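Side-chain contacts in YohF (Salmonella typhimurium, PDB 6WON), which probably acts as an NAD(P)-dependent oxidoreductase of the short-chain dehydrogenase/reductase family, with acetoin as its likely substrate: residues A121-A124 with A125-M128; I16-A19 with C20-L24; Q105-Q108 with I109-V112; I33-H36 with S37-G41. All blocks are in the same frame, centred on the assembly; numbering follows the deposited sequence.

Interaction 1 of 4, residues A121-A124 with A125-M128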
loop_
_atom_site.group_PDB
_atom_site.type_symbol
_atom_site.label_atom_id
_atom_site.label_comp_id
_atom_site.label_asym_id
_atom_site.label_seq_id
_atom_site.Cartn_x
_atom_site.Cartn_y
_atom_site.Cartn_z
ATOM N N ALA B 121 -14.247 17.280 12.416
ATOM C CA ALA B 121 -12.822 17.331 12.720
ATOM C C ALA B 121 -12.322 18.769 12.860
ATOM O O ALA B 121 -11.542 19.074 13.775
ATOM C CB ALA B 121 -12.035 16.589 11.641
ATOM N N GLN B 122 -12.755 19.664 11.967
ATOM C CA GLN B 122 -12.350 21.067 12.051
ATOM C C GLN B 122 -12.744 21.660 13.392
ATOM O O GLN B 122 -11.935 22.303 14.077
ATOM C CB GLN B 122 -13.008 21.877 10.932
ATOM C CG GLN B 122 -12.330 21.850 9.590
ATOM C CD GLN B 122 -12.999 22.814 8.615
ATOM O OE1 GLN B 122 -14.224 22.808 8.467
ATOM N NE2 GLN B 122 -12.201 23.657 7.963
ATOM N N ILE B 123 -14.002 21.459 13.773
ATOM C CA ILE B 123 -14.517 22.053 15.000
ATOM C C ILE B 123 -13.746 21.536 16.203
ATOM O O ILE B 123 -13.336 22.311 17.072
ATOM C CB ILE B 123 -16.025 21.778 15.122
ATOM C CG1 ILE B 123 -16.776 22.602 14.070
ATOM C CG2 ILE B 123 -16.506 22.074 16.543
ATOM C CD1 ILE B 123 -18.203 22.157 13.857
ATOM N N ALA B 124 -13.522 20.219 16.265
ATOM C CA ALA B 124 -12.802 19.666 17.406
ATOM C C ALA B 124 -11.357 20.151 17.421
ATOM O O ALA B 124 -10.821 20.490 18.485
ATOM C CB ALA B 124 -12.860 18.132 17.390
ATOM N N ALA B 125 -10.723 20.213 16.248
ATOM C CA ALA B 125 -9.321 20.620 16.178
ATOM C C ALA B 125 -9.145 22.079 16.598
ATOM O O ALA B 125 -8.165 22.423 17.275
ATOM C CB ALA B 125 -8.788 20.388 14.765
ATOM N N ARG B 126 -10.095 22.945 16.233
ATOM C CA ARG B 126 -10.040 24.335 16.687
ATOM C C ARG B 126 -10.027 24.422 18.208
ATOM O O ARG B 126 -9.296 25.237 18.786
ATOM C CB ARG B 126 -11.223 25.134 16.126
ATOM C CG ARG B 126 -11.035 25.622 14.698
ATOM C CD ARG B 126 -12.379 25.967 14.045
ATOM N NE ARG B 126 -12.289 26.035 12.583
ATOM C CZ ARG B 126 -13.320 25.884 11.749
ATOM N NH1 ARG B 126 -14.546 25.644 12.213
ATOM N NH2 ARG B 126 -13.123 25.964 10.437
ATOM N N HIS B 127 -10.833 23.597 18.880
ATOM C CA HIS B 127 -10.843 23.636 20.339
ATOM C C HIS B 127 -9.551 23.070 20.908
ATOM O O HIS B 127 -9.022 23.590 21.897
ATOM C CB HIS B 127 -12.049 22.878 20.888
ATOM C CG HIS B 127 -13.329 23.647 20.798
ATOM N ND1 HIS B 127 -13.807 24.421 21.839
ATOM C CD2 HIS B 127 -14.218 23.786 19.785
ATOM C CE1 HIS B 127 -14.938 24.998 21.471
ATOM N NE2 HIS B 127 -15.215 24.624 20.232
ATOM N N MET B 128 -9.033 22.001 20.297
ATOM C CA MET B 128 -7.798 21.393 20.783
ATOM C C MET B 128 -6.632 22.363 20.680
ATOM O O MET B 128 -5.778 22.419 21.574
ATOM C CB MET B 128 -7.489 20.123 19.988
ATOM C CG MET B 128 -8.447 18.971 20.261
ATOM S SD MET B 128 -8.187 17.674 19.055
ATOM C CE MET B 128 -9.403 16.459 19.597
#

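Interaction 2 of 4, residues I16-A19 with C20-L24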
loop_
_atom_site.group_PDB
_atom_site.type_symbol
_atom_site.label_atom_id
_atom_site.label_comp_id
_atom_site.label_asym_id
_atom_site.label_seq_id
_atom_site.Cartn_x
_atom_site.Cartn_y
_atom_site.Cartn_z
ATOM N N ILE B 16 -20.451 0.324 16.911
ATOM C CA ILE B 16 -19.051 0.627 17.195
ATOM C C ILE B 16 -18.939 1.912 17.998
ATOM O O ILE B 16 -18.157 1.999 18.951
ATOM C CB ILE B 16 -18.247 0.715 15.882
ATOM C CG1 ILE B 16 -18.154 -0.658 15.208
ATOM C CG2 ILE B 16 -16.855 1.312 16.142
ATOM C CD1 ILE B 16 -17.623 -0.602 13.799
ATOM N N GLY B 17 -19.709 2.934 17.622
ATOM C CA GLY B 17 -19.664 4.187 18.366
ATOM C C GLY B 17 -19.978 3.998 19.841
ATOM O O GLY B 17 -19.292 4.543 20.715
ATOM N N LYS B 18 -21.018 3.214 20.138
ATOM C CA LYS B 18 -21.380 2.971 21.533
ATOM C C LYS B 18 -20.255 2.261 22.284
ATOM O O LYS B 18 -19.913 2.632 23.417
ATOM C CB LYS B 18 -22.665 2.150 21.597
ATOM C CG LYS B 18 -23.016 1.649 22.988
ATOM C CD LYS B 18 -24.315 0.863 22.955
ATOM C CE LYS B 18 -24.682 0.350 24.339
ATOM N NZ LYS B 18 -25.997 -0.349 24.325
ATOM N N ALA B 19 -19.677 1.223 21.670
ATOM C CA ALA B 19 -18.577 0.511 22.312
ATOM C C ALA B 19 -17.406 1.448 22.612
ATOM O O ALA B 19 -16.848 1.413 23.716
ATOM C CB ALA B 19 -18.143 -0.676 21.441
ATOM N N CYS B 20 -17.040 2.318 21.659
ATOM C CA CYS B 20 -15.987 3.304 21.916
ATOM C C CYS B 20 -16.360 4.227 23.064
ATOM O O CYS B 20 -15.547 4.483 23.963
ATOM C CB CYS B 20 -15.685 4.128 20.654
ATOM S SG CYS B 20 -15.072 3.173 19.239
ATOM N N ALA B 21 -17.584 4.750 23.046
ATOM C CA ALA B 21 -17.975 5.710 24.073
ATOM C C ALA B 21 -17.899 5.092 25.463
ATOM O O ALA B 21 -17.435 5.731 26.416
ATOM C CB ALA B 21 -19.383 6.235 23.795
ATOM N N LEU B 22 -18.354 3.849 25.599
ATOM C CA LEU B 22 -18.396 3.216 26.911
ATOM C C LEU B 22 -16.996 2.834 27.386
ATOM O O LEU B 22 -16.683 2.951 28.576
ATOM C CB LEU B 22 -19.311 1.992 26.863
ATOM C CG LEU B 22 -20.819 2.285 26.759
ATOM C CD1 LEU B 22 -21.619 0.987 26.885
ATOM C CD2 LEU B 22 -21.263 3.268 27.820
ATOM N N LEU B 23 -16.140 2.367 26.480
ATOM C CA LEU B 23 -14.787 2.032 26.895
ATOM C C LEU B 23 -14.019 3.283 27.300
ATOM O O LEU B 23 -13.287 3.271 28.298
ATOM C CB LEU B 23 -14.066 1.284 25.782
ATOM C CG LEU B 23 -12.715 0.675 26.129
ATOM C CD1 LEU B 23 -12.753 -0.119 27.474
ATOM C CD2 LEU B 23 -12.276 -0.208 24.977
ATOM N N LEU B 24 -14.206 4.381 26.563
ATOM C CA LEU B 24 -13.521 5.620 26.910
ATOM C C LEU B 24 -14.024 6.160 28.241
ATOM O O LEU B 24 -13.227 6.618 29.069
ATOM C CB LEU B 24 -13.698 6.659 25.797
ATOM C CG LEU B 24 -12.971 6.341 24.484
ATOM C CD1 LEU B 24 -13.344 7.321 23.349
ATOM C CD2 LEU B 24 -11.456 6.276 24.703
#

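Interaction 3 of 4, residues Q105-Q108 with I109-V112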
loop_
_atom_site.group_PDB
_atom_site.type_symbol
_atom_site.label_atom_id
_atom_site.label_comp_id
_atom_site.label_asym_id
_atom_site.label_seq_id
_atom_site.Cartn_x
_atom_site.Cartn_y
_atom_site.Cartn_z
ATOM N N GLN B 105 -27.326 10.389 -5.086
ATOM C CA GLN B 105 -26.887 9.355 -4.167
ATOM C C GLN B 105 -25.381 9.415 -3.954
ATOM O O GLN B 105 -24.904 9.255 -2.823
ATOM C CB GLN B 105 -27.300 7.990 -4.699
ATOM C CG GLN B 105 -26.890 6.860 -3.789
ATOM C CD GLN B 105 -27.552 5.555 -4.160
ATOM O OE1 GLN B 105 -27.691 5.224 -5.348
ATOM N NE2 GLN B 105 -27.985 4.811 -3.150
ATOM N N TRP B 106 -24.621 9.637 -5.031
ATOM C CA TRP B 106 -23.181 9.862 -4.913
ATOM C C TRP B 106 -22.897 10.974 -3.909
ATOM O O TRP B 106 -22.076 10.818 -2.995
ATOM C CB TRP B 106 -22.604 10.205 -6.299
ATOM C CG TRP B 106 -21.170 10.628 -6.325
ATOM C CD1 TRP B 106 -20.683 11.905 -6.250
ATOM C CD2 TRP B 106 -20.019 9.771 -6.471
ATOM N NE1 TRP B 106 -19.305 11.894 -6.324
ATOM C CE2 TRP B 106 -18.876 10.598 -6.454
ATOM C CE3 TRP B 106 -19.851 8.387 -6.583
ATOM C CZ2 TRP B 106 -17.576 10.086 -6.561
ATOM C CZ3 TRP B 106 -18.559 7.879 -6.692
ATOM C CH2 TRP B 106 -17.441 8.728 -6.679
ATOM N N ARG B 107 -23.607 12.096 -4.039
ATOM C CA ARG B 107 -23.355 13.223 -3.148
ATOM C C ARG B 107 -23.822 12.927 -1.732
ATOM O O ARG B 107 -23.182 13.345 -0.762
ATOM C CB ARG B 107 -24.041 14.480 -3.678
ATOM C CG ARG B 107 -23.333 15.106 -4.868
ATOM C CD ARG B 107 -22.425 16.239 -4.436
ATOM N NE ARG B 107 -21.373 15.798 -3.517
ATOM C CZ ARG B 107 -21.311 16.105 -2.219
ATOM N NH1 ARG B 107 -22.238 16.885 -1.650
ATOM N NH2 ARG B 107 -20.300 15.649 -1.494
ATOM N N GLN B 108 -24.949 12.226 -1.593
ATOM C CA GLN B 108 -25.449 11.890 -0.263
ATOM C C GLN B 108 -24.448 11.018 0.497
ATOM O O GLN B 108 -24.186 11.252 1.683
ATOM C CB GLN B 108 -26.806 11.193 -0.385
ATOM C CG GLN B 108 -27.448 10.839 0.938
ATOM C CD GLN B 108 -27.320 9.355 1.269
ATOM O OE1 GLN B 108 -26.789 8.984 2.318
ATOM N NE2 GLN B 108 -27.805 8.498 0.366
ATOM N N ILE B 109 -23.853 10.027 -0.177
ATOM C CA ILE B 109 -22.883 9.156 0.485
ATOM C C ILE B 109 -21.636 9.941 0.890
ATOM O O ILE B 109 -21.122 9.786 2.007
ATOM C CB ILE B 109 -22.548 7.956 -0.423
ATOM C CG1 ILE B 109 -23.760 7.020 -0.494
ATOM C CG2 ILE B 109 -21.316 7.228 0.081
ATOM C CD1 ILE B 109 -23.920 6.299 -1.836
ATOM N N PHE B 110 -21.143 10.820 0.013
ATOM C CA PHE B 110 -19.988 11.635 0.398
ATOM C C PHE B 110 -20.335 12.574 1.551
ATOM O O PHE B 110 -19.502 12.813 2.436
ATOM C CB PHE B 110 -19.459 12.417 -0.800
ATOM C CG PHE B 110 -18.417 11.665 -1.587
ATOM C CD1 PHE B 110 -18.790 10.662 -2.464
ATOM C CD2 PHE B 110 -17.074 11.945 -1.427
ATOM C CE1 PHE B 110 -17.824 9.946 -3.179
ATOM C CE2 PHE B 110 -16.105 11.252 -2.147
ATOM C CZ PHE B 110 -16.484 10.245 -3.019
ATOM N N THR B 111 -21.571 13.083 1.567
ATOM C CA THR B 111 -22.007 13.979 2.637
ATOM C C THR B 111 -21.865 13.316 4.005
ATOM O O THR B 111 -21.243 13.877 4.916
ATOM C CB THR B 111 -23.446 14.416 2.377
ATOM O OG1 THR B 111 -23.477 15.211 1.190
ATOM C CG2 THR B 111 -24.023 15.246 3.562
ATOM N N VAL B 112 -22.393 12.095 4.151
ATOM C CA VAL B 112 -22.382 11.430 5.452
ATOM C C VAL B 112 -21.038 10.765 5.753
ATOM O O VAL B 112 -20.659 10.629 6.929
ATOM C CB VAL B 112 -23.533 10.409 5.540
ATOM C CG1 VAL B 112 -24.885 11.110 5.491
ATOM C CG2 VAL B 112 -23.425 9.388 4.431
HETATM O O HOH W 1 -22.172 17.633 1.368
#

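Interaction 4 of 4, residues I33-H36 with S37-G41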
loop_
_atom_site.group_PDB
_atom_site.type_symbol
_atom_site.label_atom_id
_atom_site.label_comp_id
_atom_site.label_asym_id
_atom_site.label_seq_id
_atom_site.Cartn_x
_atom_site.Cartn_y
_atom_site.Cartn_z
ATOM N N ILE B 33 -21.872 12.112 23.349
ATOM C CA ILE B 33 -22.552 11.103 22.541
ATOM C C ILE B 33 -23.456 11.821 21.549
ATOM O O ILE B 33 -24.275 12.654 21.953
ATOM C CB ILE B 33 -23.377 10.152 23.436
ATOM C CG1 ILE B 33 -22.469 9.242 24.259
ATOM C CG2 ILE B 33 -24.387 9.349 22.630
ATOM C CD1 ILE B 33 -23.005 8.975 25.671
ATOM N N THR B 34 -23.323 11.511 20.257
ATOM C CA THR B 34 -24.272 12.028 19.274
ATOM C C THR B 34 -25.099 10.888 18.696
ATOM O O THR B 34 -24.661 9.733 18.655
ATOM C CB THR B 34 -23.592 12.816 18.141
ATOM O OG1 THR B 34 -23.125 11.926 17.103
ATOM C CG2 THR B 34 -22.447 13.642 18.680
ATOM N N TRP B 35 -26.315 11.228 18.262
ATOM C CA TRP B 35 -27.264 10.261 17.738
ATOM C C TRP B 35 -28.049 10.881 16.589
ATOM O O TRP B 35 -28.358 12.080 16.593
ATOM C CB TRP B 35 -28.232 9.773 18.830
ATOM C CG TRP B 35 -28.985 10.878 19.533
ATOM C CD1 TRP B 35 -28.566 11.590 20.619
ATOM C CD2 TRP B 35 -30.296 11.377 19.208
ATOM N NE1 TRP B 35 -29.527 12.502 20.990
ATOM C CE2 TRP B 35 -30.597 12.395 20.141
ATOM C CE3 TRP B 35 -31.237 11.069 18.214
ATOM C CZ2 TRP B 35 -31.800 13.109 20.112
ATOM C CZ3 TRP B 35 -32.438 11.782 18.189
ATOM C CH2 TRP B 35 -32.704 12.791 19.131
ATOM N N HIS B 36 -28.382 10.071 15.610
ATOM C CA HIS B 36 -29.098 10.523 14.454
ATOM C C HIS B 36 -30.606 10.365 14.622
ATOM O O HIS B 36 -31.282 11.306 14.518
ATOM C CB HIS B 36 -28.610 9.831 13.231
ATOM C CG HIS B 36 -29.389 10.155 12.007
ATOM N ND1 HIS B 36 -29.182 11.290 11.269
ATOM C CD2 HIS B 36 -30.387 9.489 11.397
ATOM C CE1 HIS B 36 -30.012 11.306 10.256
ATOM N NE2 HIS B 36 -30.760 10.228 10.316
ATOM N N SER B 37 -31.084 9.194 14.961
ATOM C CA SER B 37 -32.506 8.998 15.209
ATOM C C SER B 37 -32.827 8.141 16.424
ATOM O O SER B 37 -33.999 8.093 16.820
ATOM C CB SER B 37 -33.184 8.376 13.979
ATOM O OG SER B 37 -32.916 6.994 13.934
ATOM N N ASP B 38 -31.844 7.477 17.033
ATOM C CA ASP B 38 -32.092 6.576 18.161
ATOM C C ASP B 38 -31.703 7.288 19.454
ATOM O O ASP B 38 -30.657 7.028 20.056
ATOM C CB ASP B 38 -31.324 5.267 17.989
ATOM C CG ASP B 38 -31.566 4.287 19.139
ATOM O OD1 ASP B 38 -32.479 4.515 19.964
ATOM O OD2 ASP B 38 -30.827 3.284 19.221
ATOM N N GLU B 39 -32.584 8.189 19.889
ATOM C CA GLU B 39 -32.325 8.956 21.102
ATOM C C GLU B 39 -32.280 8.061 22.337
ATOM O O GLU B 39 -31.485 8.300 23.252
ATOM C CB GLU B 39 -33.389 10.044 21.271
ATOM C CG GLU B 39 -33.271 10.762 22.599
ATOM C CD GLU B 39 -34.171 11.973 22.718
ATOM O OE1 GLU B 39 -33.746 12.935 23.398
ATOM O OE2 GLU B 39 -35.289 11.968 22.147
ATOM N N ARG B 40 -33.124 7.030 22.393
ATOM C CA ARG B 40 -33.149 6.199 23.593
ATOM C C ARG B 40 -31.866 5.390 23.735
ATOM O O ARG B 40 -31.349 5.235 24.846
ATOM C CB ARG B 40 -34.372 5.288 23.581
ATOM C CG ARG B 40 -35.652 6.018 23.932
ATOM C CD ARG B 40 -36.664 5.078 24.554
ATOM N NE ARG B 40 -36.632 3.773 23.900
ATOM C CZ ARG B 40 -37.306 3.470 22.792
ATOM N NH1 ARG B 40 -38.083 4.377 22.210
ATOM N NH2 ARG B 40 -37.208 2.250 22.270
ATOM N N GLY B 41 -31.333 4.878 22.625
ATOM C CA GLY B 41 -30.022 4.248 22.671
ATOM C C GLY B 41 -28.932 5.201 23.126
ATOM O O GLY B 41 -28.021 4.815 23.862
#

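Interaction 1 of 4, residues A121-A124 with A125-M128
Gln122 and Arg126 lie alongside each other, one helical turn apart, and point the same way. The guanidinium of Arg126 sits with one face over Gln122 CB, which is 4.0 Å above the centre of that plane. Further out the Gln122 amide and the guanidinium are turned 45° against each other, and Gln122 NE2 is 3.5 Å from Arg126 NH2. Both of these nitrogens are donors, and each is used across a subunit boundary. Gln122 NE2 gives hydrogen bonds to the carbonyl oxygens of Phe98 and Met101 of the second subunit. Arg126 NH2 gives one to the carbonyl oxygen of Ile99, also of the second subunit. Arg126 is extended from CG to NE, which carries its head back along the helix beside Gln122. All eight residues belong to helix 103-131 of the Rossmann-type fold, and this side of it faces another copy of the protein. On a different side, His127 turns the edge of its ring to the Ile123 carbonyl. Ile123 O lies near the ring plane, 3.2 Å from His127 CD2. His127 NE2 bonds to Glu74 on helix 71-80. Ala124 CB meets the end of Met128, with CE 4.4 Å away. The backbone bond from Met128 N to Ala124 O is 3.0 Å long, while that from His127 N to Ile123 O is weak at 3.3 Å.

Interaction 2 of 4, residues I16-A19 with C20-L24
Ile16 to Leu24 form regular alpha-helix, and the amides of Cys20, Ala21, Leu22 and Leu23 bond to the carbonyls of Ile16, Gly17, Lys18 and Ala19, the first with an N-H...O angle of 170°. Lys18 and Leu22 run side by side and point the same way. The Lys18 chain is fully extended, and its CE lies 4.0 Å from Leu22 CD1. Its CG is nearly as close, at 4.2 Å from Leu22 CD1, so the methyl rests along the aliphatic part of the lysine. On another side of the helix, Cys20 SG touches Ile16 CG2 at 4.0 Å. The thiol lies beside its own backbone N (chi1 -62°), which turns the sulfur back towards Ile16. Cys20 SG is also 3.3 Å from Ile16 O. Ala21 CB sits 3.5 Å from Gly17 O. This helix links strands 6-9 and 30-35 in the first beta-alpha-beta unit of the Rossmann fold. Cys20 and Leu24 pack on strand 6-9. Lys18 and Leu22 lie against Thr45 and Lys48 of helix 39-50, while Ile16, Ala19 and Leu23 meet helix 216-226.

Interaction 3 of 4, residues Q105-Q108 with I109-V112
Trp106 and Phe110 make the tight side of this contact, on helix 103-131 of the Rossmann-type fold. They lie side by side, with Phe110 CE1 over one face of the indole and displaced towards its rim. CE1 is 3.4 Å from Trp106 CZ2. The planes are inclined at 37°, so the pair is oblique. The Phe110 ring also turns an edge to the Trp106 carbonyl, with CD1 3.3 Å from Trp106 O. Both side chains are buried. Ala157 of helix 153-173 packs against each of them. The second subunit adds Phe118, whose ring stacks on Trp106, and Asp115, which accepts from Trp106 NE1. Ile109 and Gln105 also run alongside each other, with Ile109 CD1 3.6 Å from Gln105 CG. The Gln105 amide oxygen bonds to Ser96.

The looser part is the pair Gln108 and Val112. Gln108 is exposed, and its OE1 comes only to 4.0 Å from Val112 CG2 as the two chains cross. Arg107 and Thr111 form a polar, water-bridged part. Arg107 bends at chi2 and chi3, and this folds its head forward along the helix, towards Phe110 and Thr111. There it crosses Phe110 at about a right angle, with NH2 3.4 Å from Phe110 CB. The same NH2 forms a salt bridge with Asp115 of its own chain. A water joins Arg107 NH1 to Thr111 OG1, accepting from the first and donating to the second. Arg107 O is gripped twice by Thr111. The backbone N and OG1 reach it from opposite faces of the carbonyl plane, and OG1 is 2.7 Å from Arg107 O.

Interaction 4 of 4, residues I33-H36 with S37-G41
Trp35 and Glu39 lie side by side and point the same way, and Glu39 can be followed outwards across the indole. Its CB stands over one face of the six-membered ring, 3.5 Å from the centroid and 9° off the ring normal, a CH-pi contact. Glu39 CG moves outwards and meets Trp35 CZ2 at 3.7 Å. Glu39 CD stays over the same rim, again 3.7 Å from Trp35 CZ2. Glu39 OE1 ends 3.8 Å from Trp35 CZ2, and Glu39 OE2 4.1 Å from Trp35 CH2. The Glu39 chain is extended from CG onwards, and the carboxylate plane is 21° from the ring plane. The site is the turn between strand 30-35 and helix 39-50, in the second beta-alpha-beta unit of the Rossmann fold. Asp38 is the N-cap of that helix. Its OD1 accepts from Gly41 N at 2.9 Å, and the amide approaches from above the carboxylate plane. The turn passes the edge of the indole, where Ser37 N is 3.8 Å from Trp35 CE3. Trp35 CG lies between its own backbone N and carbonyl carbon (chi1 56°), which swings the ring towards the turn. The Trp35 ring also meets His60, whose ND1 bonds to Trp35 O.

Overall arrangement
The four contacts are local and belong to one Rossmann-type domain. Interactions 2 and 4 come first in the chain, and their nearest atoms are about 4 Å apart. Helix 15-27 leads into strand 30-35, and then into helix 39-50, so the two belong to consecutive beta-alpha-beta units that have strand 30-35 in common, the region that in this family usually binds the dinucleotide. Interactions 1 and 3 both lie on helix 103-131, with centres about 23 Å apart. Both touch the second subunit, whereas interactions 2 and 4 meet no other chain of the assembly. Interactions 2 and 3 lie on opposite sides of the chain's centre, with their own centres about 25 Å apart.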